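Local coordinates for putative short-chain dehydrogenase/reductase (Burkholderia xenovorans, PDB 5IZ4), which probably acts as an NAD(P)-dependent oxidoreductase of the short-chain dehydrogenase/reductase family, perhaps reducing 3-oxoacyl substrates, and is seen here with ADP bound, at residues D114-F119 / S170-A175; E122-V127 / A174-A179; Q134-A139 / V155-S160. All blocks are in the same frame, centred on the assembly; numbering follows the deposited sequence.

How the contacts relate
From the N terminus, the chain reaches 114-119, which leads into the long helix 118-146; that helix then supplies the first segment of contact 2 and, further along, of contact 3. Contact 3 closes first, where the chain turns back into strand 153-158 of the central parallel sheet, and is nested inside the larger loops of contacts 1 and 2. Those two loops are staggered, neither inside the other, and share Ala174 and Ala175. Contact 1 sets the loop before helix 118-146 on the first turn of helix 171-191, contact 2 packs the two helices together just beyond, and contact 3 lays the first on the sheet. Lys177 NZ, probably hydrogen-bonded to Val158 O, connects contacts 2 and 3.

Contact 1 (D114-F119 / S170-A175); sequences DQIDDF and SIAYAA
Ile116 reaches across to the first turn of helix 171-191 with a single methyl, CD1, which lies 3.6 Å from Ala172 CB. The same CD1 sits 3.9 Å from Ile171 CG2, so one carbon meets two neighbouring residues of the turn. The reach comes from an extended side chain: CG1 points opposite the backbone N (chi1 -163°) and CD1 carries on in an extended zigzag (chi2 166°), bringing the end of the chain up to the helix while the backbones stay well apart, 8.2 Å between Ile116 CA and Ala172 CA. Ile171 offers its shorter branch, CG2; Ala172 turns its methyl to this side, and CD1 comes up against its flank. The touching side chains are mostly apolar and all buried, with the cap hydroxyl of Ser170 at the margin. Phe121, from the helix that follows Ile116, touches all three residues and adds to the cluster, and Tyr133 of the second subunit packs on Ile116.

Both segments lead into helices. Ser170 is the N-cap of helix 171-191: its OG accepts from Tyr173 N over 2.9 Å at 160°, a fairly straight bond that ties up the first turn on which Ile116 rests. Asp117 caps helix 118-146 likewise, through OD1 and Glu120 N. The arrangement is that of two N-capped helix starts, with an isoleucine from the loop before one packed on the first turn of the other, in a Rossmann-type short-chain dehydrogenase fold.

Contact 2 (E122-V127 / A174-A179); sequences ERVYRV and AASKGA. With ADP (adenosine-5'-diphosphate), chain B.
Helices 122-127 and 174-179 run in roughly the same direction, their axes crossing at -30° and coming within 9.1 Å of each other. The backbones are closest at Tyr125 and Ser176, whose CA atoms are just 5.3 Å apart, a proximity that the small serine permits. Val124 and Tyr125 both meet Ser176, at different points. In the conformer described, Val124 CG1 lies 3.5 Å from Ser176 OG, a van der Waals touch on a hydroxyl already engaged by Tyr173 O and by Asn128 ND2 of helix 118-146. Those two bonds satisfy the buried oxygen, against which the valine methyl merely packs.

Tyr125 approaches edge first. With its CG opposite the backbone N (chi1 -162°), the ring runs alongside helix 174-179, from Ser176 toward Ala179, and Ser176 CA and Ala179 CB both lie at its rim, close to the ring plane. CE2 makes the nearer touch, 3.7 Å from Ala179 CB, whereas CD2 is 4.2 Å from Ser176 CA. The ring also stacks on Tyr125 of the second subunit, so the same side chain serves the fold and the oligomer.

One turn on from Val124, Val127 faces the nucleotide instead: its CG2 is 3.5 Å from ADP N6, and its CG1 packs by the purine. Helix 118-146 thus borders the adenine pocket while packing on helix 171-191. With their copies in the second subunit the two helices probably form the four-helix bundle interface of classical short-chain dehydrogenases/reductases, in keeping with the Tyr125-Tyr125 stack.

Contact 3 (Q134-A139 / V155-S160); sequences QMTRAA and VVNVSS
Thr136 and Val155 meet through branches set by their first torsions. In Thr136 (chi1 -58°) OG1 lies opposite the carbonyl carbon, next to the backbone N, and leans out from helix 118-146 toward the sheet. Val155 (chi1 176°) swings CG1 away from its own backbone N and up to the helix. The two side chains meet at a slant, with Thr136 OG1 4.0 Å from Val155 CG1, a loose van der Waals touch between an oxygen and a methyl. The backbones are 7.5 Å apart at the CA atoms of this pair.

Further along the strand Asn157 turns its amide toward the helix, yet Asn157 OD1 stays 4.4 Å from Thr136 OG1, too far to bond. Each polar group is satisfied by other partners. Thr136 OG1 bonds to Leu132 O one turn back in its own helix, and weakly to Asn100 ND2. That same Asn100 ND2 also bonds to Asn157 OD1, while Asn157 ND2 pairs with Thr184 OG1 of helix 171-191. Leu98 and Leu187 close round the threonine.

Here helix 118-146 lies on strand 153-158 of the parallel sheet, the usual layering of a Rossmann-type fold. Chemically, the threonine meets the valine methyl with its oxygen, which still faces the strand while its hydroxyl is bonded back to the helix, and the asparagine amide, held at both ends, is probably fixed in its rotation within the buried interior.

Contact 1 (D114-F119 / S170-A175)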
ATOM      1  N   ASP A 114     -13.945  -3.313  26.600  1.00 23.34           N
ATOM      2  CA  ASP A 114     -14.767  -4.084  27.517  0.51 28.06           C
ATOM      3  C   ASP A 114     -16.120  -4.468  26.939  1.00 26.58           C
ATOM      4  O   ASP A 114     -16.908  -5.114  27.635  1.00 29.22           O
ATOM      5  CB  ASP A 114     -14.983  -3.268  28.804  0.51 29.90           C
ATOM      6  CG  ASP A 114     -15.690  -1.914  28.555  0.51 30.14           C
ATOM      7  OD1 ASP A 114     -15.414  -1.224  27.541  0.51 19.35           O
ATOM      8  OD2 ASP A 114     -16.524  -1.525  29.398  0.51 33.88           O
ATOM      9  N   GLN A 115     -16.446  -4.023  25.727  1.00 21.76           N
ATOM     10  CA  GLN A 115     -17.770  -4.230  25.152  1.00 20.69           C
ATOM     11  C   GLN A 115     -17.737  -5.069  23.882  1.00 21.15           C
ATOM     12  O   GLN A 115     -18.735  -5.127  23.159  1.00 22.59           O
ATOM     13  CB  GLN A 115     -18.441  -2.880  24.902  1.00 23.00           C
ATOM     14  CG  GLN A 115     -18.534  -2.067  26.188  1.00 30.90           C
ATOM     15  CD  GLN A 115     -19.477  -0.884  26.094  1.00 38.84           C
ATOM     16  OE1 GLN A 115     -19.655  -0.297  25.031  1.00 35.65           O
ATOM     17  NE2 GLN A 115     -20.089  -0.530  27.220  1.00 45.56           N
ATOM     18  N   ILE A 116     -16.625  -5.733  23.601  1.00 22.77           N
ATOM     19  CA  ILE A 116     -16.549  -6.708  22.524  1.00 22.99           C
ATOM     20  C   ILE A 116     -15.919  -7.969  23.104  1.00 25.91           C
ATOM     21  O   ILE A 116     -15.210  -7.913  24.115  1.00 24.84           O
ATOM     22  CB  ILE A 116     -15.756  -6.148  21.319  1.00 22.02           C
ATOM     23  CG1 ILE A 116     -16.022  -6.978  20.058  1.00 19.37           C
ATOM     24  CG2 ILE A 116     -14.263  -6.074  21.633  1.00 23.13           C
ATOM     25  CD1 ILE A 116     -15.554  -6.305  18.767  1.00 17.24           C
ATOM     26  N   ASP A 117     -16.221  -9.122  22.504  1.00 18.56           N
ATOM     27  CA  ASP A 117     -15.659 -10.379  23.004  1.00 20.36           C
ATOM     28  C   ASP A 117     -15.349 -11.316  21.847  1.00 19.64           C
ATOM     29  O   ASP A 117     -15.668 -11.037  20.687  1.00 22.25           O
ATOM     30  CB  ASP A 117     -16.589 -11.069  24.013  1.00 24.71           C
ATOM     31  CG  ASP A 117     -17.978 -11.306  23.467  1.00 27.26           C
ATOM     32  OD1 ASP A 117     -18.221 -11.058  22.267  1.00 24.23           O
ATOM     33  OD2 ASP A 117     -18.836 -11.751  24.248  1.00 24.43           O
ATOM     34  N   ASP A 118     -14.733 -12.456  22.185  1.00 20.03           N
ATOM     35  CA  ASP A 118     -14.377 -13.430  21.159  1.00 18.43           C
ATOM     36  C   ASP A 118     -15.607 -13.906  20.392  1.00 17.75           C
ATOM     37  O   ASP A 118     -15.534 -14.124  19.175  1.00 18.44           O
ATOM     38  CB  ASP A 118     -13.610 -14.614  21.770  1.00 18.82           C
ATOM     39  CG  ASP A 118     -14.334 -15.300  22.941  1.00 27.62           C
ATOM     40  OD1 ASP A 118     -15.312 -14.767  23.507  1.00 22.51           O
ATOM     41  OD2 ASP A 118     -13.879 -16.406  23.320  1.00 24.56           O
ATOM     42  N   PHE A 119     -16.752 -14.038  21.078  1.00 21.38           N
ATOM     43  CA  PHE A 119     -17.988 -14.427  20.403  1.00 18.75           C
ATOM     44  C   PHE A 119     -18.277 -13.540  19.201  1.00 20.73           C
ATOM     45  O   PHE A 119     -18.654 -14.032  18.130  1.00 21.49           O
ATOM     46  CB  PHE A 119     -19.171 -14.370  21.371  1.00 18.43           C
ATOM     47  CG  PHE A 119     -19.168 -15.478  22.389  1.00 21.50           C
ATOM     48  CD1 PHE A 119     -19.526 -16.764  22.026  1.00 26.73           C
ATOM     49  CD2 PHE A 119     -18.776 -15.235  23.695  1.00 24.28           C
ATOM     50  CE1 PHE A 119     -19.520 -17.798  22.957  1.00 31.54           C
ATOM     51  CE2 PHE A 119     -18.773 -16.265  24.639  1.00 29.17           C
ATOM     52  CZ  PHE A 119     -19.144 -17.547  24.263  1.00 29.73           C
ATOM     53  N   SER A 170     -16.909  -1.792  13.909  1.00 17.10           N
ATOM     54  CA  SER A 170     -16.268  -2.385  15.078  1.00 15.98           C
ATOM     55  C   SER A 170     -14.896  -2.896  14.680  1.00 14.56           C
ATOM     56  O   SER A 170     -14.607  -3.093  13.499  1.00 16.96           O
ATOM     57  CB  SER A 170     -17.082  -3.541  15.666  1.00 20.65           C
ATOM     58  OG  SER A 170     -16.875  -4.738  14.919  1.00 17.64           O
ATOM     59  N   ILE A 171     -14.060  -3.137  15.691  1.00 17.22           N
ATOM     60  CA  ILE A 171     -12.738  -3.677  15.403  1.00 15.89           C
ATOM     61  C   ILE A 171     -12.843  -5.114  14.889  1.00 18.10           C
ATOM     62  O   ILE A 171     -12.000  -5.558  14.096  1.00 18.29           O
ATOM     63  CB  ILE A 171     -11.836  -3.560  16.650  1.00 15.89           C
ATOM     64  CG1 ILE A 171     -10.363  -3.753  16.265  1.00 16.65           C
ATOM     65  CG2 ILE A 171     -12.262  -4.543  17.749  1.00 18.46           C
ATOM     66  CD1 ILE A 171      -9.405  -3.665  17.445  1.00 17.91           C
ATOM     67  N   ALA A 172     -13.873  -5.862  15.315  1.00 14.84           N
ATOM     68  CA  ALA A 172     -14.078  -7.204  14.768  1.00 14.26           C
ATOM     69  C   ALA A 172     -14.472  -7.141  13.299  1.00 20.00           C
ATOM     70  O   ALA A 172     -14.053  -7.984  12.493  1.00 16.97           O
ATOM     71  CB  ALA A 172     -15.143  -7.956  15.579  1.00 16.79           C
ATOM     72  N   TYR A 173     -15.282  -6.149  12.932  1.00 18.96           N
ATOM     73  CA  TYR A 173     -15.638  -5.962  11.529  1.00 15.17           C
ATOM     74  C   TYR A 173     -14.412  -5.575  10.713  1.00 13.83           C
ATOM     75  O   TYR A 173     -14.146  -6.147   9.647  1.00 14.74           O
ATOM     76  CB  TYR A 173     -16.729  -4.892  11.424  1.00 17.34           C
ATOM     77  CG  TYR A 173     -17.176  -4.570  10.023  1.00 17.33           C
ATOM     78  CD1 TYR A 173     -18.151  -5.331   9.388  1.00 19.25           C
ATOM     79  CD2 TYR A 173     -16.635  -3.491   9.334  1.00 20.94           C
ATOM     80  CE1 TYR A 173     -18.580  -5.024   8.103  1.00 22.80           C
ATOM     81  CE2 TYR A 173     -17.051  -3.176   8.050  1.00 18.83           C
ATOM     82  CZ  TYR A 173     -18.023  -3.950   7.439  1.00 23.45           C
ATOM     83  OH  TYR A 173     -18.440  -3.644   6.163  1.00 21.97           O
ATOM     84  N   ALA A 174     -13.633  -4.622  11.214  1.00 13.73           N
ATOM     85  CA  ALA A 174     -12.450  -4.188  10.475  1.00 13.45           C
ATOM     86  C   ALA A 174     -11.492  -5.355  10.261  1.00 16.84           C
ATOM     87  O   ALA A 174     -10.982  -5.559   9.152  1.00 14.81           O
ATOM     88  CB  ALA A 174     -11.760  -3.050  11.221  1.00 15.68           C
ATOM     89  N   ALA A 175     -11.243  -6.135  11.317  1.00 14.36           N
ATOM     90  CA  ALA A 175     -10.357  -7.288  11.195  1.00 17.03           C
ATOM     91  C   ALA A 175     -10.865  -8.256  10.137  1.00 18.20           C
ATOM     92  O   ALA A 175     -10.083  -8.759   9.317  1.00 14.59           O
ATOM     93  CB  ALA A 175     -10.219  -8.000  12.542  1.00 18.47           C
TER

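Contact 2 (E122-V127 / A174-A179)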
ATOM      1  N   GLU A 122     -15.783 -13.965  16.275  1.00 18.43           N
ATOM      2  CA  GLU A 122     -16.121 -15.156  15.493  1.00 18.28           C
ATOM      3  C   GLU A 122     -17.425 -14.975  14.724  1.00 18.64           C
ATOM      4  O   GLU A 122     -17.537 -15.442  13.585  1.00 20.96           O
ATOM      5  CB  GLU A 122     -16.208 -16.401  16.391  1.00 15.49           C
ATOM      6  CG  GLU A 122     -14.879 -16.786  17.016  1.00 21.43           C
ATOM      7  CD  GLU A 122     -14.798 -18.252  17.418  1.00 30.86           C
ATOM      8  OE1 GLU A 122     -15.824 -18.805  17.874  1.00 22.88           O
ATOM      9  OE2 GLU A 122     -13.701 -18.848  17.276  1.00 29.68           O
ATOM     10  N   ARG A 123     -18.420 -14.300  15.321  1.00 17.53           N
ATOM     11  CA  ARG A 123     -19.705 -14.146  14.646  1.00 18.51           C
ATOM     12  C   ARG A 123     -19.539 -13.380  13.347  1.00 21.51           C
ATOM     13  O   ARG A 123     -20.103 -13.751  12.310  1.00 20.56           O
ATOM     14  CB  ARG A 123     -20.700 -13.424  15.556  1.00 19.98           C
ATOM     15  CG  ARG A 123     -22.142 -13.400  15.020  1.00 20.18           C
ATOM     16  CD  ARG A 123     -23.022 -12.442  15.817  1.00 19.12           C
ATOM     17  NE  ARG A 123     -22.634 -11.057  15.556  1.00 19.68           N
ATOM     18  CZ  ARG A 123     -23.044 -10.353  14.504  1.00 24.85           C
ATOM     19  NH1 ARG A 123     -23.872 -10.901  13.615  1.00 22.00           N
ATOM     20  NH2 ARG A 123     -22.628  -9.097  14.337  1.00 20.04           N
ATOM     21  N   VAL A 124     -18.747 -12.315  13.382  1.00 18.31           N
ATOM     22  CA  VAL A 124     -18.533 -11.490  12.199  0.68 18.58           C
ATOM     23  C   VAL A 124     -17.656 -12.218  11.187  1.00 19.09           C
ATOM     24  O   VAL A 124     -17.895 -12.165   9.972  1.00 16.93           O
ATOM     25  CB  VAL A 124     -17.914 -10.147  12.627  0.68 21.43           C
ATOM     26  CG1 VAL A 124     -17.510  -9.335  11.432  0.68 17.08           C
ATOM     27  CG2 VAL A 124     -18.894  -9.374  13.503  0.68 17.17           C
ATOM     28  N   TYR A 125     -16.617 -12.904  11.675  1.00 18.14           N
ATOM     29  CA  TYR A 125     -15.694 -13.600  10.785  1.00 17.24           C
ATOM     30  C   TYR A 125     -16.390 -14.744  10.067  1.00 19.25           C
ATOM     31  O   TYR A 125     -16.060 -15.053   8.915  1.00 17.50           O
ATOM     32  CB  TYR A 125     -14.514 -14.127  11.593  1.00 17.78           C
ATOM     33  CG  TYR A 125     -13.265 -14.490  10.823  1.00 16.27           C
ATOM     34  CD1 TYR A 125     -12.844 -15.811  10.731  1.00 15.72           C
ATOM     35  CD2 TYR A 125     -12.472 -13.507  10.237  1.00 15.29           C
ATOM     36  CE1 TYR A 125     -11.666 -16.151  10.059  1.00 17.87           C
ATOM     37  CE2 TYR A 125     -11.312 -13.831   9.572  1.00 17.66           C
ATOM     38  CZ  TYR A 125     -10.910 -15.153   9.475  1.00 17.96           C
ATOM     39  OH  TYR A 125      -9.725 -15.474   8.813  1.00 16.95           O
ATOM     40  N   ARG A 126     -17.360 -15.368  10.739  1.00 17.84           N
ATOM     41  CA  ARG A 126     -18.047 -16.510  10.162  1.00 20.67           C
ATOM     42  C   ARG A 126     -18.788 -16.124   8.889  1.00 16.97           C
ATOM     43  O   ARG A 126     -18.786 -16.879   7.914  1.00 21.00           O
ATOM     44  CB  ARG A 126     -18.988 -17.100  11.212  1.00 20.43           C
ATOM     45  CG  ARG A 126     -20.135 -17.936  10.704  1.00 26.64           C
ATOM     46  CD  ARG A 126     -19.718 -19.343  10.295  1.00 25.22           C
ATOM     47  NE  ARG A 126     -18.879 -20.057  11.266  1.00 22.97           N
ATOM     48  CZ  ARG A 126     -18.409 -21.279  11.039  1.00 18.02           C
ATOM     49  NH1 ARG A 126     -18.736 -21.896   9.904  1.00 18.68           N
ATOM     50  NH2 ARG A 126     -17.628 -21.890  11.924  1.00 19.80           N
ATOM     51  N   VAL A 127     -19.405 -14.940   8.867  1.00 16.02           N
ATOM     52  CA  VAL A 127     -20.107 -14.495   7.665  1.00 15.25           C
ATOM     53  C   VAL A 127     -19.144 -13.836   6.694  1.00 19.81           C
ATOM     54  O   VAL A 127     -19.139 -14.130   5.492  1.00 17.94           O
ATOM     55  CB  VAL A 127     -21.250 -13.529   8.020  1.00 18.09           C
ATOM     56  CG1 VAL A 127     -22.040 -13.182   6.759  1.00 19.14           C
ATOM     57  CG2 VAL A 127     -22.155 -14.103   9.118  1.00 17.61           C
ATOM     58  N   ALA A 174     -13.633  -4.622  11.214  1.00 13.73           N
ATOM     59  CA  ALA A 174     -12.450  -4.188  10.475  1.00 13.45           C
ATOM     60  C   ALA A 174     -11.492  -5.355  10.261  1.00 16.84           C
ATOM     61  O   ALA A 174     -10.982  -5.559   9.152  1.00 14.81           O
ATOM     62  CB  ALA A 174     -11.760  -3.050  11.221  1.00 15.68           C
ATOM     63  N   ALA A 175     -11.243  -6.135  11.317  1.00 14.36           N
ATOM     64  CA  ALA A 175     -10.357  -7.288  11.195  1.00 17.03           C
ATOM     65  C   ALA A 175     -10.865  -8.256  10.137  1.00 18.20           C
ATOM     66  O   ALA A 175     -10.083  -8.759   9.317  1.00 14.59           O
ATOM     67  CB  ALA A 175     -10.219  -8.000  12.542  1.00 18.47           C
ATOM     68  N   SER A 176     -12.176  -8.525  10.133  1.00 15.42           N
ATOM     69  CA  SER A 176     -12.706  -9.494   9.180  1.00 15.63           C
ATOM     70  C   SER A 176     -12.528  -9.003   7.757  1.00 16.89           C
ATOM     71  O   SER A 176     -12.310  -9.813   6.849  1.00 15.56           O
ATOM     72  CB  SER A 176     -14.190  -9.798   9.473  1.00 15.58           C
ATOM     73  OG  SER A 176     -15.020  -8.714   9.060  1.00 16.25           O
ATOM     74  N   LYS A 177     -12.558  -7.683   7.550  1.00 14.60           N
ATOM     75  CA  LYS A 177     -12.424  -7.146   6.200  1.00 11.86           C
ATOM     76  C   LYS A 177     -10.961  -7.068   5.772  1.00 15.28           C
ATOM     77  O   LYS A 177     -10.650  -7.208   4.577  1.00 14.66           O
ATOM     78  CB  LYS A 177     -13.111  -5.782   6.125  1.00 11.44           C
ATOM     79  CG  LYS A 177     -14.623  -5.852   6.329  1.00 16.90           C
ATOM     80  CD  LYS A 177     -15.323  -6.703   5.269  1.00 19.16           C
ATOM     81  CE  LYS A 177     -16.837  -6.490   5.328  1.00 17.13           C
ATOM     82  NZ  LYS A 177     -17.578  -7.209   4.231  1.00 17.80           N
ATOM     83  N   GLY A 178     -10.040  -6.881   6.722  1.00 14.66           N
ATOM     84  CA  GLY A 178      -8.639  -7.058   6.387  1.00 16.76           C
ATOM     85  C   GLY A 178      -8.354  -8.473   5.919  1.00 18.04           C
ATOM     86  O   GLY A 178      -7.584  -8.688   4.979  1.00 16.04           O
ATOM     87  N   ALA A 179      -8.984  -9.457   6.564  1.00 14.42           N
ATOM     88  CA  ALA A 179      -8.840 -10.838   6.120  1.00 13.37           C
ATOM     89  C   ALA A 179      -9.429 -11.031   4.725  1.00 14.65           C
ATOM     90  O   ALA A 179      -8.863 -11.764   3.905  1.00 17.93           O
ATOM     91  CB  ALA A 179      -9.517 -11.777   7.124  1.00 12.88           C
TER
HETATM   92  PB  ADP B 300     -24.592  -3.495   2.572  1.00 75.41           P
HETATM   93  O1B ADP B 300     -23.767  -4.828   2.687  1.00 78.40           O
HETATM   94  O2B ADP B 300     -25.538  -3.370   1.343  1.00 71.57           O
HETATM   95  O3B ADP B 300     -23.863  -2.175   2.976  1.00 84.00           O
HETATM   96  PA  ADP B 300     -26.754  -5.001   4.095  1.00 60.68           P
HETATM   97  O1A ADP B 300     -26.767  -5.478   5.656  1.00 54.81           O
HETATM   98  O2A ADP B 300     -28.201  -4.711   3.586  1.00 64.01           O
HETATM   99  O3A ADP B 300     -25.672  -3.848   3.995  1.00 75.39           O
HETATM  100  O5' ADP B 300     -26.196  -6.413   3.436  1.00 56.09           O
HETATM  101  C5' ADP B 300     -25.872  -7.561   4.238  1.00 32.72           C
HETATM  102  C4' ADP B 300     -26.727  -8.693   3.662  1.00 31.35           C
HETATM  103  O4' ADP B 300     -26.154 -10.009   4.036  1.00 23.89           O
HETATM  104  C3' ADP B 300     -28.187  -8.708   4.181  1.00 28.52           C
HETATM  105  O3' ADP B 300     -29.083  -9.149   3.201  1.00 36.78           O
HETATM  106  C2' ADP B 300     -28.067  -9.781   5.299  1.00 31.17           C
HETATM  107  O2' ADP B 300     -29.383 -10.292   5.512  1.00 38.43           O
HETATM  108  C1' ADP B 300     -27.171 -10.799   4.618  1.00 22.00           C
HETATM  109  N9  ADP B 300     -26.587 -11.744   5.591  1.00 22.36           N
HETATM  110  C8  ADP B 300     -26.207 -11.528   6.926  1.00 21.72           C
HETATM  111  N7  ADP B 300     -25.736 -12.631   7.460  1.00 21.69           N
HETATM  112  C5  ADP B 300     -25.805 -13.592   6.471  1.00 22.64           C
HETATM  113  C6  ADP B 300     -25.459 -14.931   6.448  1.00 18.53           C
HETATM  114  N6  ADP B 300     -24.941 -15.524   7.552  1.00 22.84           N
HETATM  115  N1  ADP B 300     -25.643 -15.631   5.322  1.00 18.56           N
HETATM  116  C2  ADP B 300     -26.168 -15.016   4.249  1.00 18.47           C
HETATM  117  N3  ADP B 300     -26.530 -13.748   4.188  1.00 23.66           N
HETATM  118  C4  ADP B 300     -26.333 -13.050   5.315  1.00 23.10           C

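Contact 3 (Q134-A139 / V155-S160)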
ATOM      1  N   GLN A 134     -16.386 -19.933   1.627  1.00 17.80           N
ATOM      2  CA  GLN A 134     -17.149 -21.147   1.350  1.00 18.52           C
ATOM      3  C   GLN A 134     -18.031 -20.976   0.119  1.00 18.51           C
ATOM      4  O   GLN A 134     -18.179 -21.908  -0.682  1.00 19.54           O
ATOM      5  CB  GLN A 134     -17.977 -21.539   2.579  1.00 16.28           C
ATOM      6  CG  GLN A 134     -17.096 -22.090   3.712  1.00 15.37           C
ATOM      7  CD  GLN A 134     -17.876 -22.538   4.951  1.00 18.41           C
ATOM      8  OE1 GLN A 134     -17.422 -23.418   5.682  1.00 19.24           O
ATOM      9  NE2 GLN A 134     -19.029 -21.914   5.205  1.00 20.04           N
ATOM     10  N   MET A 135     -18.609 -19.788  -0.060  1.00 17.03           N
ATOM     11  CA  MET A 135     -19.424 -19.531  -1.242  1.00 17.70           C
ATOM     12  C   MET A 135     -18.564 -19.547  -2.498  1.00 19.37           C
ATOM     13  O   MET A 135     -18.925 -20.161  -3.510  1.00 18.07           O
ATOM     14  CB  MET A 135     -20.138 -18.184  -1.096  1.00 18.02           C
ATOM     15  CG  MET A 135     -21.262 -17.985  -2.086  1.00 21.76           C
ATOM     16  SD  MET A 135     -22.599 -19.175  -1.799  1.00 22.95           S
ATOM     17  CE  MET A 135     -23.312 -19.213  -3.442  1.00 25.48           C
ATOM     18  N   THR A 136     -17.410 -18.880  -2.439  1.00 17.79           N
ATOM     19  CA  THR A 136     -16.502 -18.848  -3.578  1.00 16.38           C
ATOM     20  C   THR A 136     -16.043 -20.253  -3.943  1.00 17.26           C
ATOM     21  O   THR A 136     -16.107 -20.651  -5.112  1.00 17.60           O
ATOM     22  CB  THR A 136     -15.303 -17.958  -3.266  1.00 16.90           C
ATOM     23  OG1 THR A 136     -15.745 -16.629  -2.945  1.00 18.53           O
ATOM     24  CG2 THR A 136     -14.394 -17.886  -4.475  1.00 16.98           C
ATOM     25  N   ARG A 137     -15.597 -21.024  -2.943  1.00 16.71           N
ATOM     26  CA  ARG A 137     -15.171 -22.402  -3.182  1.00 16.15           C
ATOM     27  C   ARG A 137     -16.273 -23.226  -3.832  1.00 20.47           C
ATOM     28  O   ARG A 137     -16.006 -24.017  -4.748  1.00 18.42           O
ATOM     29  CB  ARG A 137     -14.733 -23.064  -1.872  1.00 16.82           C
ATOM     30  CG  ARG A 137     -14.434 -24.563  -2.028  1.00 21.28           C
ATOM     31  CD  ARG A 137     -13.879 -25.211  -0.741  1.00 22.82           C
ATOM     32  NE  ARG A 137     -14.833 -25.172   0.372  1.00 19.72           N
ATOM     33  CZ  ARG A 137     -14.528 -25.468   1.630  1.00 21.29           C
ATOM     34  NH1 ARG A 137     -13.293 -25.845   1.946  1.00 18.83           N
ATOM     35  NH2 ARG A 137     -15.465 -25.400   2.576  1.00 22.03           N
ATOM     36  N   ALA A 138     -17.517 -23.077  -3.357  1.00 16.63           N
ATOM     37  CA  ALA A 138     -18.611 -23.867  -3.915  1.00 19.68           C
ATOM     38  C   ALA A 138     -18.846 -23.547  -5.386  1.00 20.51           C
ATOM     39  O   ALA A 138     -19.186 -24.443  -6.170  1.00 19.14           O
ATOM     40  CB  ALA A 138     -19.895 -23.642  -3.109  1.00 20.37           C
ATOM     41  N   ALA A 139     -18.631 -22.291  -5.782  1.00 19.02           N
ATOM     42  CA  ALA A 139     -18.863 -21.815  -7.138  1.00 21.21           C
ATOM     43  C   ALA A 139     -17.685 -22.039  -8.077  1.00 24.06           C
ATOM     44  O   ALA A 139     -17.870 -21.947  -9.298  1.00 19.27           O
ATOM     45  CB  ALA A 139     -19.189 -20.316  -7.124  1.00 18.62           C
ATOM     46  N   VAL A 155     -15.095 -13.105  -9.724  1.00 16.28           N
ATOM     47  CA  VAL A 155     -15.545 -13.081  -8.331  1.00 14.08           C
ATOM     48  C   VAL A 155     -15.303 -11.677  -7.787  1.00 15.15           C
ATOM     49  O   VAL A 155     -14.191 -11.146  -7.896  1.00 17.83           O
ATOM     50  CB  VAL A 155     -14.811 -14.138  -7.482  1.00 15.02           C
ATOM     51  CG1 VAL A 155     -15.220 -14.057  -6.000  1.00 15.49           C
ATOM     52  CG2 VAL A 155     -15.103 -15.546  -8.031  1.00 17.02           C
ATOM     53  N   VAL A 156     -16.332 -11.076  -7.195  1.00 17.41           N
ATOM     54  CA  VAL A 156     -16.226  -9.743  -6.599  1.00 15.67           C
ATOM     55  C   VAL A 156     -16.595  -9.854  -5.126  1.00 15.77           C
ATOM     56  O   VAL A 156     -17.717 -10.258  -4.788  1.00 17.02           O
ATOM     57  CB  VAL A 156     -17.123  -8.718  -7.310  1.00 15.20           C
ATOM     58  CG1 VAL A 156     -17.070  -7.353  -6.600  1.00 16.96           C
ATOM     59  CG2 VAL A 156     -16.738  -8.583  -8.787  1.00 18.08           C
ATOM     60  N   ASN A 157     -15.656  -9.494  -4.256  1.00 17.20           N
ATOM     61  CA  ASN A 157     -15.848  -9.549  -2.810  1.00 16.35           C
ATOM     62  C   ASN A 157     -16.131  -8.149  -2.293  1.00 18.17           C
ATOM     63  O   ASN A 157     -15.350  -7.230  -2.542  1.00 17.06           O
ATOM     64  CB  ASN A 157     -14.598 -10.114  -2.125  1.00 16.89           C
ATOM     65  CG  ASN A 157     -14.298 -11.529  -2.553  1.00 18.87           C
ATOM     66  OD1 ASN A 157     -15.211 -12.303  -2.845  1.00 16.97           O
ATOM     67  ND2 ASN A 157     -13.014 -11.879  -2.601  1.00 18.34           N
ATOM     68  N   VAL A 158     -17.224  -7.975  -1.563  1.00 15.45           N
ATOM     69  CA  VAL A 158     -17.528  -6.663  -1.003  1.00 16.52           C
ATOM     70  C   VAL A 158     -16.810  -6.583   0.337  1.00 19.87           C
ATOM     71  O   VAL A 158     -17.245  -7.160   1.336  1.00 17.68           O
ATOM     72  CB  VAL A 158     -19.028  -6.415  -0.860  1.00 20.28           C
ATOM     73  CG1 VAL A 158     -19.249  -5.009  -0.273  1.00 22.53           C
ATOM     74  CG2 VAL A 158     -19.695  -6.540  -2.202  1.00 20.24           C
ATOM     75  N   SER A 159     -15.688  -5.872   0.349  1.00 16.22           N
ATOM     76  CA  SER A 159     -14.972  -5.637   1.591  1.00 14.22           C
ATOM     77  C   SER A 159     -15.418  -4.287   2.151  1.00 17.08           C
ATOM     78  O   SER A 159     -16.606  -3.953   2.079  1.00 20.24           O
ATOM     79  CB  SER A 159     -13.466  -5.709   1.332  1.00 15.57           C
ATOM     80  OG  SER A 159     -12.726  -5.603   2.529  1.00 19.31           O
ATOM     81  N   SER A 160     -14.491  -3.489   2.682  1.00 15.90           N
ATOM     82  CA  SER A 160     -14.854  -2.206   3.283  1.00 18.20           C
ATOM     83  C   SER A 160     -13.602  -1.363   3.448  1.00 14.61           C
ATOM     84  O   SER A 160     -12.509  -1.896   3.661  1.00 16.84           O
ATOM     85  CB  SER A 160     -15.527  -2.389   4.659  1.00 16.81           C
ATOM     86  OG  SER A 160     -15.752  -1.138   5.306  1.00 19.87           O
TER